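Local coordinates for putative polyphosphate kinase 2 family protein (Arthrobacter aurescens, PDB 3RHF), which probably transfers phosphate between inorganic polyphosphate and nucleotides, as a kinase of the polyphosphate kinase 2 family, at residues A[9-14]-A[257-262]; A[89-94]-A[251-256]. All blocks are in the same frame, centred on the assembly; numbering follows the deposited sequence.

Contact 1: residues A[9-14]-A[257-262]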
loop_
_atom_site.group_PDB
_atom_site.type_symbol
_atom_site.label_atom_id
_atom_site.label_comp_id
_atom_site.label_asym_id
_atom_site.label_seq_id
_atom_site.Cartn_x
_atom_site.Cartn_y
_atom_site.Cartn_z
ATOM N N ALA A 9 0.490 -21.743 14.911
ATOM C CA ALA A 9 1.446 -21.524 13.836
ATOM C C ALA A 9 2.420 -22.682 13.733
ATOM O O ALA A 9 3.214 -22.891 14.628
ATOM C CB ALA A 9 2.204 -20.227 14.029
ATOM N N VAL A 10 2.332 -23.394 12.605
ATOM C CA VAL A 10 3.293 -24.362 12.168
ATOM C C VAL A 10 4.209 -23.633 11.185
ATOM O O VAL A 10 3.771 -23.106 10.165
ATOM C CB VAL A 10 2.587 -25.569 11.487
ATOM C CG1 VAL A 10 3.618 -26.586 11.032
ATOM C CG2 VAL A 10 1.549 -26.239 12.429
ATOM N N GLU A 11 5.486 -23.583 11.532
ATOM C CA GLU A 11 6.509 -22.911 10.762
ATOM C C GLU A 11 7.040 -23.820 9.690
ATOM O O GLU A 11 6.834 -25.019 9.725
ATOM C CB GLU A 11 7.700 -22.595 11.654
ATOM C CG GLU A 11 7.428 -21.815 12.908
ATOM C CD GLU A 11 7.080 -20.353 12.655
ATOM O OE1 GLU A 11 7.479 -19.777 11.595
ATOM O OE2 GLU A 11 6.393 -19.775 13.548
ATOM N N PHE A 12 7.791 -23.259 8.762
ATOM C CA PHE A 12 8.427 -24.060 7.746
ATOM C C PHE A 12 9.406 -25.046 8.394
ATOM O O PHE A 12 10.187 -24.658 9.270
ATOM C CB PHE A 12 9.163 -23.154 6.727
ATOM C CG PHE A 12 8.277 -22.667 5.638
ATOM C CD1 PHE A 12 8.223 -23.327 4.439
ATOM C CD2 PHE A 12 7.455 -21.575 5.842
ATOM C CE1 PHE A 12 7.368 -22.901 3.430
ATOM C CE2 PHE A 12 6.623 -21.149 4.864
ATOM C CZ PHE A 12 6.565 -21.830 3.635
ATOM N N ALA A 13 9.363 -26.303 7.951
ATOM C CA ALA A 13 10.321 -27.319 8.407
ATOM C C ALA A 13 11.623 -27.082 7.699
ATOM O O ALA A 13 12.666 -27.171 8.316
ATOM C CB ALA A 13 9.852 -28.741 8.140
ATOM N N LYS A 14 11.586 -26.807 6.406
ATOM C CA LYS A 14 12.794 -26.393 5.721
ATOM C C LYS A 14 12.537 -25.031 5.037
ATOM O O LYS A 14 11.424 -24.756 4.546
ATOM C CB LYS A 14 13.319 -27.494 4.749
ATOM N N VAL A 257 6.095 -17.002 -0.257
ATOM C CA VAL A 257 6.574 -15.691 -0.610
ATOM C C VAL A 257 6.912 -14.955 0.655
ATOM O O VAL A 257 8.036 -14.444 0.807
ATOM C CB VAL A 257 5.625 -14.904 -1.517
ATOM C CG1 VAL A 257 6.158 -13.503 -1.689
ATOM C CG2 VAL A 257 5.562 -15.533 -2.916
ATOM N N GLN A 258 6.000 -14.947 1.616
ATOM C CA GLN A 258 6.324 -14.216 2.845
ATOM C C GLN A 258 7.552 -14.718 3.573
ATOM O O GLN A 258 8.351 -13.906 4.056
ATOM C CB GLN A 258 5.114 -14.008 3.796
ATOM C CG GLN A 258 4.534 -12.639 3.489
ATOM C CD GLN A 258 3.328 -12.229 4.283
ATOM O OE1 GLN A 258 2.319 -11.811 3.703
ATOM N NE2 GLN A 258 3.435 -12.267 5.622
ATOM N N GLN A 259 7.755 -16.026 3.621
ATOM C CA GLN A 259 8.907 -16.554 4.387
ATOM C C GLN A 259 10.176 -16.225 3.666
ATOM O O GLN A 259 11.196 -15.982 4.285
ATOM C CB GLN A 259 8.808 -18.054 4.657
ATOM C CG GLN A 259 9.681 -18.557 5.807
ATOM C CD GLN A 259 9.290 -17.982 7.150
ATOM O OE1 GLN A 259 8.136 -18.042 7.577
ATOM N NE2 GLN A 259 10.255 -17.421 7.835
ATOM N N LEU A 260 10.108 -16.138 2.351
ATOM C CA LEU A 260 11.282 -15.733 1.544
ATOM C C LEU A 260 11.740 -14.325 1.868
ATOM O O LEU A 260 12.943 -14.070 2.037
ATOM C CB LEU A 260 10.956 -15.832 0.052
ATOM C CG LEU A 260 11.146 -17.205 -0.601
ATOM C CD1 LEU A 260 10.667 -17.108 -2.025
ATOM C CD2 LEU A 260 12.600 -17.735 -0.575
ATOM N N LEU A 261 10.753 -13.431 1.924
ATOM C CA LEU A 261 10.934 -12.066 2.393
ATOM C C LEU A 261 11.524 -11.974 3.765
ATOM O O LEU A 261 12.470 -11.240 3.961
ATOM C CB LEU A 261 9.603 -11.362 2.442
ATOM C CG LEU A 261 9.337 -10.266 1.455
ATOM C CD1 LEU A 261 9.948 -10.532 0.067
ATOM C CD2 LEU A 261 7.835 -10.122 1.354
ATOM N N LEU A 262 10.941 -12.694 4.723
ATOM C CA LEU A 262 11.425 -12.628 6.136
ATOM C C LEU A 262 12.847 -13.153 6.283
ATOM O O LEU A 262 13.616 -12.602 7.055
ATOM C CB LEU A 262 10.511 -13.386 7.125
ATOM C CG LEU A 262 9.089 -12.816 7.194
ATOM C CD1 LEU A 262 8.063 -13.890 7.644
ATOM C CD2 LEU A 262 8.982 -11.598 8.092
HETATM O O HOH W 1 8.165 -20.244 9.073
#
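Phe12 and Gln259 make a small surface contact, part apolar and part water-mediated, where the irregular N-terminal segment 9-14 is laid against helix 250-266. The apolar half sets the CD2-CE2 side of the Phe12 ring against the aliphatic stem of Gln259: CD2 of Phe12 lies 3.8 Å from CG of Gln259, and CE2 of Phe12 is also 3.8 Å from CB of Gln259. The two side chains run past each other in opposite directions, and the ring stands 58° from the amide plane. Gln259 starts with CG anti to its backbone N (chi1 -160°) and then bends at chi2 (64°), which keeps CB and CG beside the ring while the amide turns off toward the polar side.

There a water takes over. It donates to OE1 of Glu11 at 2.7 Å, accepts from the backbone N of Phe12 at 3.1 Å, and gives a weak bond of 2.7 Å to OE1 of Gln259; its oxygen lies in the ring plane at the edge of Phe12. Both polar ends have further partners: Glu11 forms a salt bridge with Arg56, while the Gln259 amide reaches Gln53 and Asp263. Cutting Phe12 back to an alanine would probably leave the CB-CG stem of Gln259 without its apolar neighbour and open a gap between loop and helix. This is a water-bridged loop-on-helix contact, an N-terminal arm fastened to a late helix of the alpha/beta/alpha sandwich.

Contact 2: residues A[89-94]-A[251-256]; sequences GGIVSH and WYARIA. With PO4 (phosphate ion), chain I.
Ile91 reaches across from helix 88-98 to Ala253 and Arg254 of helix 250-266, a buried helix-helix contact in the P-loop NTPase-like alpha/beta/alpha fold. The apolar part rests on a single methyl group. CD1 of Ile91 is 3.8 Å from CB of Ala253 and also lies over the backbone, 3.5 Å from O of Ala253 and 3.6 Å from N of Arg254. In Ile91, chi1 (-61°) sets CG1 anti to the carbonyl carbon, and the turn about chi2 (-132°) then brings CD1 to the neighbouring helix, although the CB bond itself does not aim there. The helices come close at this point, with CA of Ile91 6.0 Å from CA of Arg254, and no hydrogen bond joins the two segments.

Arg254 joins the packing to polar binding. Its CG passes 4.2 Å from CD1 of Ile91, and from there the chain runs extended to NE, taking the guanidinium group past the apolar patch to a bound citrate, which NH1 contacts by a hydrogen bond. That citrate, probably from the crystallisation liquor, is also bound by the backbone N of Trp251.

Anion binding marks the start of helix 88-98. A phosphate ion, probably also from the liquor, is held by the backbone N atoms of Thr85 and Gly87 and by Lys88 NZ, consistent with a P-loop. Gly89 adds its backbone N, which donates to phosphate O4 at 3.0 Å with an N-H...O angle of 163°.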
loop_
_atom_site.group_PDB
_atom_site.type_symbol
_atom_site.label_atom_id
_atom_site.label_comp_id
_atom_site.label_asym_id
_atom_site.label_seq_id
_atom_site.Cartn_x
_atom_site.Cartn_y
_atom_site.Cartn_z
ATOM N N GLY A 89 -1.201 -10.520 -8.126
ATOM C CA GLY A 89 -1.945 -9.402 -7.581
ATOM C C GLY A 89 -2.252 -9.586 -6.107
ATOM O O GLY A 89 -2.035 -8.702 -5.288
ATOM N N GLY A 90 -2.762 -10.751 -5.769
ATOM C CA GLY A 90 -3.131 -11.057 -4.412
ATOM C C GLY A 90 -1.939 -11.158 -3.495
ATOM O O GLY A 90 -2.005 -10.761 -2.346
ATOM N N ILE A 91 -0.871 -11.742 -3.952
ATOM C CA ILE A 91 0.296 -11.821 -3.105
ATOM C C ILE A 91 0.876 -10.416 -2.854
ATOM O O ILE A 91 1.209 -10.098 -1.688
ATOM C CB ILE A 91 1.381 -12.795 -3.678
ATOM C CG1 ILE A 91 0.781 -14.205 -3.766
ATOM C CG2 ILE A 91 2.627 -12.813 -2.825
ATOM C CD1 ILE A 91 1.629 -15.291 -3.193
ATOM N N VAL A 92 0.949 -9.583 -3.908
ATOM C CA VAL A 92 1.472 -8.270 -3.794
ATOM C C VAL A 92 0.674 -7.536 -2.780
ATOM O O VAL A 92 1.232 -6.967 -1.818
ATOM C CB VAL A 92 1.391 -7.481 -5.140
ATOM C CG1 VAL A 92 1.506 -5.962 -4.856
ATOM C CG2 VAL A 92 2.448 -7.961 -6.127
ATOM N N SER A 93 -0.645 -7.597 -2.933
ATOM C CA SER A 93 -1.539 -6.948 -1.997
ATOM C C SER A 93 -1.358 -7.436 -0.604
ATOM O O SER A 93 -1.509 -6.670 0.361
ATOM C CB SER A 93 -2.981 -7.234 -2.380
ATOM O OG SER A 93 -3.913 -6.578 -1.547
ATOM N N HIS A 94 -1.106 -8.715 -0.437
ATOM C CA HIS A 94 -1.002 -9.168 0.930
ATOM C C HIS A 94 0.317 -8.655 1.592
ATOM O O HIS A 94 0.315 -8.131 2.725
ATOM C CB HIS A 94 -1.138 -10.685 1.066
ATOM C CG HIS A 94 -1.277 -11.094 2.480
ATOM N ND1 HIS A 94 -0.182 -11.262 3.302
ATOM C CD2 HIS A 94 -2.373 -11.210 3.273
ATOM C CE1 HIS A 94 -0.602 -11.513 4.538
ATOM N NE2 HIS A 94 -1.924 -11.482 4.550
ATOM N N TRP A 251 -2.898 -20.438 -0.553
ATOM C CA TRP A 251 -2.444 -20.310 0.818
ATOM C C TRP A 251 -0.996 -20.646 0.922
ATOM O O TRP A 251 -0.290 -20.031 1.707
ATOM C CB TRP A 251 -3.263 -21.175 1.802
ATOM C CG TRP A 251 -3.105 -22.664 1.615
ATOM C CD1 TRP A 251 -3.886 -23.488 0.840
ATOM C CD2 TRP A 251 -2.112 -23.504 2.217
ATOM N NE1 TRP A 251 -3.414 -24.782 0.918
ATOM C CE2 TRP A 251 -2.326 -24.812 1.751
ATOM C CE3 TRP A 251 -1.058 -23.274 3.083
ATOM C CZ2 TRP A 251 -1.532 -25.866 2.134
ATOM C CZ3 TRP A 251 -0.278 -24.317 3.474
ATOM C CH2 TRP A 251 -0.519 -25.606 3.009
ATOM N N TYR A 252 -0.528 -21.629 0.169
ATOM C CA TYR A 252 0.905 -22.002 0.295
ATOM C C TYR A 252 1.836 -20.950 -0.318
ATOM O O TYR A 252 2.872 -20.593 0.266
ATOM C CB TYR A 252 1.230 -23.346 -0.318
ATOM C CG TYR A 252 2.736 -23.572 -0.363
ATOM C CD1 TYR A 252 3.444 -23.785 0.779
ATOM C CD2 TYR A 252 3.435 -23.491 -1.547
ATOM C CE1 TYR A 252 4.802 -23.971 0.756
ATOM C CE2 TYR A 252 4.779 -23.655 -1.592
ATOM C CZ TYR A 252 5.475 -23.899 -0.438
ATOM O OH TYR A 252 6.839 -24.085 -0.468
ATOM N N ALA A 253 1.478 -20.504 -1.514
ATOM C CA ALA A 253 2.248 -19.453 -2.182
ATOM C C ALA A 253 2.337 -18.215 -1.292
ATOM O O ALA A 253 3.393 -17.622 -1.191
ATOM C CB ALA A 253 1.646 -19.105 -3.525
ATOM N N ARG A 254 1.258 -17.833 -0.627
ATOM C CA ARG A 254 1.339 -16.689 0.227
ATOM C C ARG A 254 2.393 -16.852 1.315
ATOM O O ARG A 254 3.147 -15.899 1.558
ATOM C CB ARG A 254 0.019 -16.404 0.896
ATOM C CG ARG A 254 -1.037 -15.904 -0.027
ATOM C CD ARG A 254 -2.366 -15.816 0.673
ATOM N NE ARG A 254 -3.431 -15.672 -0.324
ATOM C CZ ARG A 254 -4.567 -16.389 -0.383
ATOM N NH1 ARG A 254 -4.887 -17.320 0.513
ATOM N NH2 ARG A 254 -5.433 -16.119 -1.341
ATOM N N ILE A 255 2.423 -17.990 2.013
ATOM C CA ILE A 255 3.386 -18.166 3.077
ATOM C C ILE A 255 4.791 -18.442 2.567
ATOM O O ILE A 255 5.759 -18.252 3.283
ATOM C CB ILE A 255 2.999 -19.248 4.072
ATOM C CG1 ILE A 255 2.769 -20.610 3.365
ATOM C CG2 ILE A 255 1.812 -18.801 4.871
ATOM C CD1 ILE A 255 2.550 -21.780 4.346
ATOM N N ALA A 256 4.914 -18.880 1.324
ATOM C CA ALA A 256 6.250 -19.185 0.786
ATOM C C ALA A 256 6.892 -17.856 0.375
ATOM O O ALA A 256 8.063 -17.594 0.669
ATOM C CB ALA A 256 6.179 -20.199 -0.382
HETATM P P PO4 I . -2.485 -12.680 -11.485
HETATM O O1 PO4 I . -3.202 -12.451 -12.861
HETATM O O2 PO4 I . -3.527 -13.541 -10.624
HETATM O O3 PO4 I . -1.119 -13.432 -11.595
HETATM O O4 PO4 I . -2.204 -11.283 -10.845
#

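How the contacts relate
Helix 250-266 serves both contacts: residues 251-256 meet helix 88-98 in contact 2, and the following turns, 257-262, take the N-terminal arm in contact 1. The two centres lie 12 Å apart, contact 2 nearer the middle of the chain and contact 1 toward the surface. Along the sequence, contact 2 is nested inside the loop closed by contact 1, so one late helix gathers the N-terminus and the helix that follows the first strand, 75-82. The two contacts also touch directly: OE1 of Gln258 makes a probable hydrogen bond with ND1 of His94, and Phe12 packs against Tyr252. The anchored arm is thus linked through helix 250-266 to helix 88-98, whose N-terminal end meets the phosphate.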